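Local coordinates for protein histone-lysine N-methyltransferase, H3 lysine-9 specific SUVH4 (Arabidopsis thaliana, PDB 4QEO) that catalyses H3K9 methylation and binds methylated DNA, coupling DNA methylation to a repressive histone mark, at residues Leu20-Lys23 and Gln24-Leu27; Lys97-Ser100 and Asn101-Leu104; Asp490-Ser493 and Pro494-Leu498. All coordinates share one frame; numbering follows the deposited sequence.

Contact 1. Residues Leu20-Lys23 and Gln24-Leu27; sequences LFNK and QYLL
Leu20 to Leu27 form two turns in the C-terminal half of alpha helix 10-30, where each amide from Gln24 to Leu27 bonds to the carbonyl four residues earlier, Gln24 N to Leu20 O at 3.0 Å and Tyr25 N to Phe21 O at 2.9 Å. The side chains meet with the same i, i+4 spacing. Phe21 lays one face of its ring over the CB of Tyr25, with CZ 4.3 Å from that carbon, while the Tyr25 ring itself leads away from Phe21. Buried Phe21 is suited to the side that packs on helices 36-46 and 72-78, where Val41 and Ala77 meet it. Tyr25, less deeply placed, touches Asp37 and Leu319. Leu20 and Gln24 run side by side, pointing the same way. The bend of Gln24 at chi2 (-71°) turns its amide back alongside Leu20, so that NE2 lies 4.1 Å from CD2 of Leu20. Lys23 reaches out on its long chain to a salt bridge with Glu326. These partners make the helix a bridge between helices 36-46 and 72-78 and the region of Leu319 and Arg323. Asn22 is turned with CG anti to the backbone N (chi1 -180°), which sends its amide along the helix to Leu26; there the ND2 of Asn22 sits 3.4 Å from CD1 of Leu26.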
loop_
_atom_site.group_PDB
_atom_site.type_symbol
_atom_site.label_atom_id
_atom_site.label_comp_id
_atom_site.label_asym_id
_atom_site.label_seq_id
_atom_site.Cartn_x
_atom_site.Cartn_y
_atom_site.Cartn_z
ATOM N N LEU A 20 -2.535 9.951 -3.190
ATOM C CA LEU A 20 -3.550 10.820 -3.772
ATOM C C LEU A 20 -4.479 10.027 -4.710
ATOM O O LEU A 20 -5.713 10.173 -4.663
ATOM C CB LEU A 20 -2.890 11.966 -4.540
ATOM C CG LEU A 20 -3.557 13.346 -4.529
ATOM C CD1 LEU A 20 -2.948 14.219 -5.605
ATOM C CD2 LEU A 20 -5.077 13.285 -4.684
ATOM N N PHE A 21 -3.887 9.200 -5.574
ATOM C CA PHE A 21 -4.702 8.353 -6.446
ATOM C C PHE A 21 -5.602 7.398 -5.650
ATOM O O PHE A 21 -6.764 7.208 -5.996
ATOM C CB PHE A 21 -3.855 7.545 -7.430
ATOM C CG PHE A 21 -4.642 6.492 -8.151
ATOM C CD1 PHE A 21 -5.556 6.845 -9.133
ATOM C CD2 PHE A 21 -4.495 5.149 -7.826
ATOM C CE1 PHE A 21 -6.295 5.876 -9.795
ATOM C CE2 PHE A 21 -5.243 4.170 -8.480
ATOM C CZ PHE A 21 -6.140 4.532 -9.463
ATOM N N ASN A 22 -5.062 6.778 -4.603
ATOM C CA ASN A 22 -5.886 5.901 -3.765
ATOM C C ASN A 22 -7.087 6.642 -3.198
ATOM O O ASN A 22 -8.201 6.105 -3.124
ATOM C CB ASN A 22 -5.081 5.315 -2.604
ATOM C CG ASN A 22 -5.924 4.393 -1.733
ATOM O OD1 ASN A 22 -6.269 3.284 -2.143
ATOM N ND2 ASN A 22 -6.270 4.853 -0.536
ATOM N N LYS A 23 -6.851 7.881 -2.785
ATOM C CA LYS A 23 -7.929 8.682 -2.224
ATOM C C LYS A 23 -9.012 8.922 -3.272
ATOM O O LYS A 23 -10.209 8.690 -3.014
ATOM C CB LYS A 23 -7.393 10.001 -1.667
ATOM C CG LYS A 23 -8.464 10.934 -1.067
ATOM C CD LYS A 23 -7.807 12.251 -0.674
ATOM C CE LYS A 23 -8.678 13.449 -0.982
ATOM N NZ LYS A 23 -9.451 13.848 0.212
ATOM N N GLN A 24 -8.603 9.363 -4.461
ATOM C CA GLN A 24 -9.587 9.591 -5.521
ATOM C C GLN A 24 -10.349 8.318 -5.910
ATOM O O GLN A 24 -11.564 8.332 -6.106
ATOM C CB GLN A 24 -8.917 10.213 -6.750
ATOM C CG GLN A 24 -8.325 11.580 -6.490
ATOM C CD GLN A 24 -9.394 12.651 -6.306
ATOM O OE1 GLN A 24 -10.591 12.388 -6.438
ATOM N NE2 GLN A 24 -8.960 13.867 -6.015
ATOM N N TYR A 25 -9.617 7.220 -6.034
ATOM C CA TYR A 25 -10.207 5.927 -6.326
ATOM C C TYR A 25 -11.281 5.552 -5.315
ATOM O O TYR A 25 -12.387 5.199 -5.695
ATOM C CB TYR A 25 -9.118 4.863 -6.323
ATOM C CG TYR A 25 -9.597 3.434 -6.330
ATOM C CD1 TYR A 25 -10.312 2.921 -7.398
ATOM C CD2 TYR A 25 -9.268 2.571 -5.284
ATOM C CE1 TYR A 25 -10.715 1.590 -7.424
ATOM C CE2 TYR A 25 -9.663 1.238 -5.298
ATOM C CZ TYR A 25 -10.395 0.757 -6.359
ATOM O OH TYR A 25 -10.788 -0.565 -6.362
ATOM N N LEU A 26 -10.948 5.604 -4.029
ATOM C CA LEU A 26 -11.924 5.202 -3.024
ATOM C C LEU A 26 -13.133 6.147 -3.009
ATOM O O LEU A 26 -14.264 5.706 -2.782
ATOM C CB LEU A 26 -11.280 5.076 -1.644
ATOM C CG LEU A 26 -10.225 3.973 -1.549
ATOM C CD1 LEU A 26 -9.511 4.015 -0.193
ATOM C CD2 LEU A 26 -10.846 2.608 -1.786
ATOM N N LEU A 27 -12.900 7.433 -3.265
ATOM C CA LEU A 27 -14.018 8.358 -3.401
ATOM C C LEU A 27 -14.928 7.982 -4.563
ATOM O O LEU A 27 -16.147 8.111 -4.452
ATOM C CB LEU A 27 -13.547 9.797 -3.564
ATOM C CG LEU A 27 -12.993 10.525 -2.346
ATOM C CD1 LEU A 27 -12.255 11.777 -2.804
ATOM C CD2 LEU A 27 -14.110 10.892 -1.349
#

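Contact 2. Residues Lys97-Ser100 and Asn101-Leu104; sequences KEYS and NYKL
Tyr99 and Tyr102 are the first and last residues of a type I beta turn in the loop that joins strands 88-91 and 106-112 of the SRA domain. Tyr102 N bonds to Tyr99 O at 3.0 Å to close it, the N-H...O angle being 148° and the nitrogen standing above the carbonyl plane. The packed part is made by Tyr99, Tyr102 and Leu104. CB of Tyr99 is 3.9 Å from CD2 of Tyr102, an atom that sits near the plane of the Tyr99 ring at its edge. Buried Leu104 points toward the turn, its branched end suited to filling the loop against Met91 and Met93; its CD2 meets CB of Tyr99 at 4.1 Å. Tyrosine fits the turn's ends: each large side chain lies partly on the domain, Tyr99 touching Ile57 and Tyr102 touching Val163, while its hydroxyl tolerates partial exposure. The outer side is looser. Ser100 and Asn101 occupy the two central corners, small polar residues suited to an exposed bend, and neither side chain makes a hydrogen bond across the contact. Asn101 folds back over the preceding peptide, its chi1 of 38° bringing OD1 to 3.6 Å from the backbone N of Ser100.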
loop_
_atom_site.group_PDB
_atom_site.type_symbol
_atom_site.label_atom_id
_atom_site.label_comp_id
_atom_site.label_asym_id
_atom_site.label_seq_id
_atom_site.Cartn_x
_atom_site.Cartn_y
_atom_site.Cartn_z
ATOM N N LYS A 97 10.659 17.236 -32.024
ATOM C CA LYS A 97 11.591 18.348 -31.910
ATOM C C LYS A 97 12.486 18.205 -30.686
ATOM O O LYS A 97 13.658 18.565 -30.720
ATOM C CB LYS A 97 10.821 19.671 -31.857
ATOM C CG LYS A 97 10.452 20.237 -33.221
ATOM C CD LYS A 97 11.688 20.765 -33.935
ATOM C CE LYS A 97 11.327 21.757 -35.036
ATOM N NZ LYS A 97 12.523 22.492 -35.549
ATOM N N GLU A 98 11.928 17.669 -29.607
ATOM C CA GLU A 98 12.681 17.427 -28.386
ATOM C C GLU A 98 13.757 16.353 -28.534
ATOM O O GLU A 98 14.808 16.427 -27.896
ATOM C CB GLU A 98 11.732 17.018 -27.262
ATOM C CG GLU A 98 11.235 18.150 -26.423
ATOM C CD GLU A 98 10.086 17.712 -25.526
ATOM O OE1 GLU A 98 8.962 17.536 -26.044
ATOM O OE2 GLU A 98 10.304 17.531 -24.311
ATOM N N TYR A 99 13.485 15.342 -29.348
ATOM C CA TYR A 99 14.427 14.245 -29.544
ATOM C C TYR A 99 14.838 14.201 -31.007
ATOM O O TYR A 99 14.655 13.190 -31.684
ATOM C CB TYR A 99 13.812 12.913 -29.070
ATOM C CG TYR A 99 13.524 12.918 -27.584
ATOM C CD1 TYR A 99 14.404 12.335 -26.680
ATOM C CD2 TYR A 99 12.398 13.550 -27.078
ATOM C CE1 TYR A 99 14.158 12.369 -25.307
ATOM C CE2 TYR A 99 12.146 13.593 -25.706
ATOM C CZ TYR A 99 13.030 13.003 -24.826
ATOM O OH TYR A 99 12.778 13.044 -23.466
ATOM N N SER A 100 15.393 15.314 -31.488
ATOM C CA SER A 100 15.617 15.510 -32.928
ATOM C C SER A 100 16.681 14.586 -33.516
ATOM O O SER A 100 16.776 14.429 -34.728
ATOM C CB SER A 100 15.929 16.982 -33.259
ATOM O OG SER A 100 16.988 17.498 -32.461
ATOM N N ASN A 101 17.477 13.963 -32.656
ATOM C CA ASN A 101 18.507 13.065 -33.145
ATOM C C ASN A 101 17.971 11.643 -33.290
ATOM O O ASN A 101 18.590 10.786 -33.908
ATOM C CB ASN A 101 19.786 13.149 -32.293
ATOM C CG ASN A 101 19.506 13.316 -30.804
ATOM O OD1 ASN A 101 18.429 13.753 -30.399
ATOM N ND2 ASN A 101 20.496 12.980 -29.980
ATOM N N TYR A 102 16.791 11.416 -32.735
ATOM C CA TYR A 102 16.091 10.152 -32.918
ATOM C C TYR A 102 14.954 10.260 -33.955
ATOM O O TYR A 102 14.444 11.347 -34.229
ATOM C CB TYR A 102 15.530 9.686 -31.574
ATOM C CG TYR A 102 16.576 9.543 -30.474
ATOM C CD1 TYR A 102 17.262 8.350 -30.287
ATOM C CD2 TYR A 102 16.862 10.597 -29.621
ATOM C CE1 TYR A 102 18.212 8.211 -29.265
ATOM C CE2 TYR A 102 17.807 10.472 -28.611
ATOM C CZ TYR A 102 18.479 9.280 -28.436
ATOM O OH TYR A 102 19.413 9.167 -27.423
ATOM N N LYS A 103 14.565 9.126 -34.531
ATOM C CA LYS A 103 13.365 9.072 -35.350
ATOM C C LYS A 103 12.196 8.688 -34.452
ATOM O O LYS A 103 12.273 7.701 -33.731
ATOM C CB LYS A 103 13.529 8.042 -36.469
ATOM C CG LYS A 103 12.319 7.915 -37.383
ATOM C CD LYS A 103 12.631 8.403 -38.791
ATOM C CE LYS A 103 11.547 7.997 -39.797
ATOM N NZ LYS A 103 12.095 7.188 -40.940
ATOM N N LEU A 104 11.122 9.477 -34.476
ATOM C CA LEU A 104 9.930 9.185 -33.689
ATOM C C LEU A 104 8.934 8.423 -34.562
ATOM O O LEU A 104 9.005 8.501 -35.782
ATOM C CB LEU A 104 9.287 10.490 -33.178
ATOM C CG LEU A 104 9.839 11.118 -31.896
ATOM C CD1 LEU A 104 9.428 10.303 -30.674
ATOM C CD2 LEU A 104 11.360 11.259 -31.950
#

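Contact 3. Residues Asp490-Ser493 and Pro494-Leu498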
loop_
_atom_site.group_PDB
_atom_site.type_symbol
_atom_site.label_atom_id
_atom_site.label_comp_id
_atom_site.label_asym_id
_atom_site.label_seq_id
_atom_site.Cartn_x
_atom_site.Cartn_y
_atom_site.Cartn_z
ATOM N N ASP A 490 -0.519 2.861 2.548
ATOM C CA ASP A 490 -0.145 2.514 1.193
ATOM C C ASP A 490 -0.608 1.110 0.920
ATOM O O ASP A 490 -0.924 0.361 1.846
ATOM C CB ASP A 490 1.378 2.565 1.050
ATOM C CG ASP A 490 1.954 3.901 1.457
ATOM O OD1 ASP A 490 1.609 4.920 0.815
ATOM O OD2 ASP A 490 2.756 3.933 2.410
ATOM N N ASN A 491 -0.637 0.739 -0.356
ATOM C CA ASN A 491 -0.740 -0.663 -0.706
ATOM C C ASN A 491 0.561 -1.370 -0.304
ATOM O O ASN A 491 1.655 -0.977 -0.719
ATOM C CB ASN A 491 -1.015 -0.811 -2.208
ATOM C CG ASN A 491 -2.373 -0.255 -2.604
ATOM O OD1 ASN A 491 -3.369 -0.527 -1.942
ATOM N ND2 ASN A 491 -2.411 0.546 -3.666
ATOM N N ILE A 492 0.440 -2.410 0.509
ATOM C CA ILE A 492 1.602 -3.088 1.073
ATOM C C ILE A 492 1.736 -4.484 0.471
ATOM O O ILE A 492 0.748 -5.214 0.356
ATOM C CB ILE A 492 1.485 -3.144 2.628
ATOM C CG1 ILE A 492 1.372 -1.714 3.175
ATOM C CG2 ILE A 492 2.662 -3.883 3.242
ATOM C CD1 ILE A 492 0.990 -1.609 4.644
ATOM N N SER A 493 2.950 -4.842 0.057
ATOM C CA SER A 493 3.204 -6.159 -0.522
ATOM C C SER A 493 3.613 -7.148 0.567
ATOM O O SER A 493 4.080 -6.741 1.629
ATOM C CB SER A 493 4.318 -6.081 -1.580
ATOM O OG SER A 493 3.922 -5.323 -2.710
ATOM N N PRO A 494 3.461 -8.455 0.299
ATOM C CA PRO A 494 3.903 -9.488 1.245
ATOM C C PRO A 494 5.379 -9.339 1.654
ATOM O O PRO A 494 6.203 -8.963 0.829
ATOM C CB PRO A 494 3.703 -10.778 0.452
ATOM C CG PRO A 494 2.563 -10.467 -0.463
ATOM C CD PRO A 494 2.748 -9.034 -0.854
ATOM N N MET A 495 5.676 -9.622 2.923
ATOM C CA MET A 495 7.026 -9.556 3.496
ATOM C C MET A 495 7.570 -8.146 3.737
ATOM O O MET A 495 8.675 -7.989 4.256
ATOM C CB MET A 495 8.028 -10.401 2.700
ATOM C CG MET A 495 7.668 -11.858 2.666
ATOM S SD MET A 495 7.327 -12.481 4.318
ATOM C CE MET A 495 6.391 -13.950 3.898
ATOM N N GLN A 496 6.806 -7.122 3.372
ATOM C CA GLN A 496 7.181 -5.761 3.738
ATOM C C GLN A 496 6.900 -5.503 5.227
ATOM O O GLN A 496 5.809 -5.799 5.720
ATOM C CB GLN A 496 6.469 -4.743 2.842
ATOM C CG GLN A 496 7.045 -4.687 1.422
ATOM C CD GLN A 496 6.409 -3.609 0.551
ATOM O OE1 GLN A 496 5.320 -3.103 0.841
ATOM N NE2 GLN A 496 7.095 -3.251 -0.521
ATOM N N GLU A 497 7.900 -4.989 5.945
ATOM C CA GLU A 497 7.728 -4.661 7.352
ATOM C C GLU A 497 6.680 -3.567 7.483
ATOM O O GLU A 497 6.660 -2.620 6.695
ATOM C CB GLU A 497 9.051 -4.217 8.008
ATOM C CG GLU A 497 8.881 -3.840 9.490
ATOM C CD GLU A 497 10.196 -3.634 10.231
ATOM O OE1 GLU A 497 11.275 -3.780 9.614
ATOM O OE2 GLU A 497 10.152 -3.334 11.442
ATOM N N LEU A 498 5.797 -3.712 8.467
ATOM C CA LEU A 498 4.792 -2.691 8.729
ATOM C C LEU A 498 5.387 -1.682 9.692
ATOM O O LEU A 498 5.973 -2.065 10.703
ATOM C CB LEU A 498 3.530 -3.316 9.342
ATOM C CG LEU A 498 2.913 -4.521 8.623
ATOM C CD1 LEU A 498 1.638 -4.999 9.330
ATOM C CD2 LEU A 498 2.632 -4.198 7.168
HETATM O O HOH W 1 3.964 -2.707 -2.152
#
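Ser493, Ile492 and Gln496 carry most of this contact, a type II beta turn from Ser493 to Gln496 within the SET domain, in the loop between strands 483-488 and 499-500. Both the backbone N and O of Ser493 are bonded to Gln496. Its carbonyl O accepts the amide N of Gln496 at 3.3 Å, closing the turn, and its amide N donates to OE1 of Gln496 at 3.0 Å. This second bond is fairly straight (164°), but the nitrogen stands above the plane of the Gln496 amide. Glutamine has the length for it: with the chain extended beyond CG, chi2 -176°, the amide reaches back across the turn. A water holds the same corner, bonded to the OG of Ser493 at 2.7 Å and donating to Asn491 O and, weakly, to Gln496 OE1. Proline suits the second position of the turn, since its ring fixes phi near the value required there, and Met495 takes the positive phi of the third. Glu497 points away from the turn, to a salt bridge with Lys365 and a hydrogen bond with Asn460, both of which probably bind the methyl donor. Buried Ile492 supplies the apolar side. Its CG2 is 3.9 Å from CB of Gln496, and beyond the turn Leu498 crosses it at about a right angle, both of them resting on Leu467, where CG2 of Ile492 meets CD2 of Leu498 at 3.9 Å.

In the fold
Contacts 1 and 3 lie near the centre of the folded chain and are partly buried, with nearest atoms about 5 Å apart, whereas contact 2 is a surface turn in the SRA domain, its centre 36 Å from that of contact 1. Helix 10-30 and the SET-domain loop 490-498 share neighbours: Ala377 touches Asn22 and bonds to Asn491, and Glu74 meets Phe21 and, weakly, Asn491. The chemistry follows place. Contact 1 repeats the main-chain bonds of a helix and faces other elements with mixed apolar and polar groups; contact 2 has one turn bond over a small apolar patch; contact 3 adds a side-chain amide and a water to its turn.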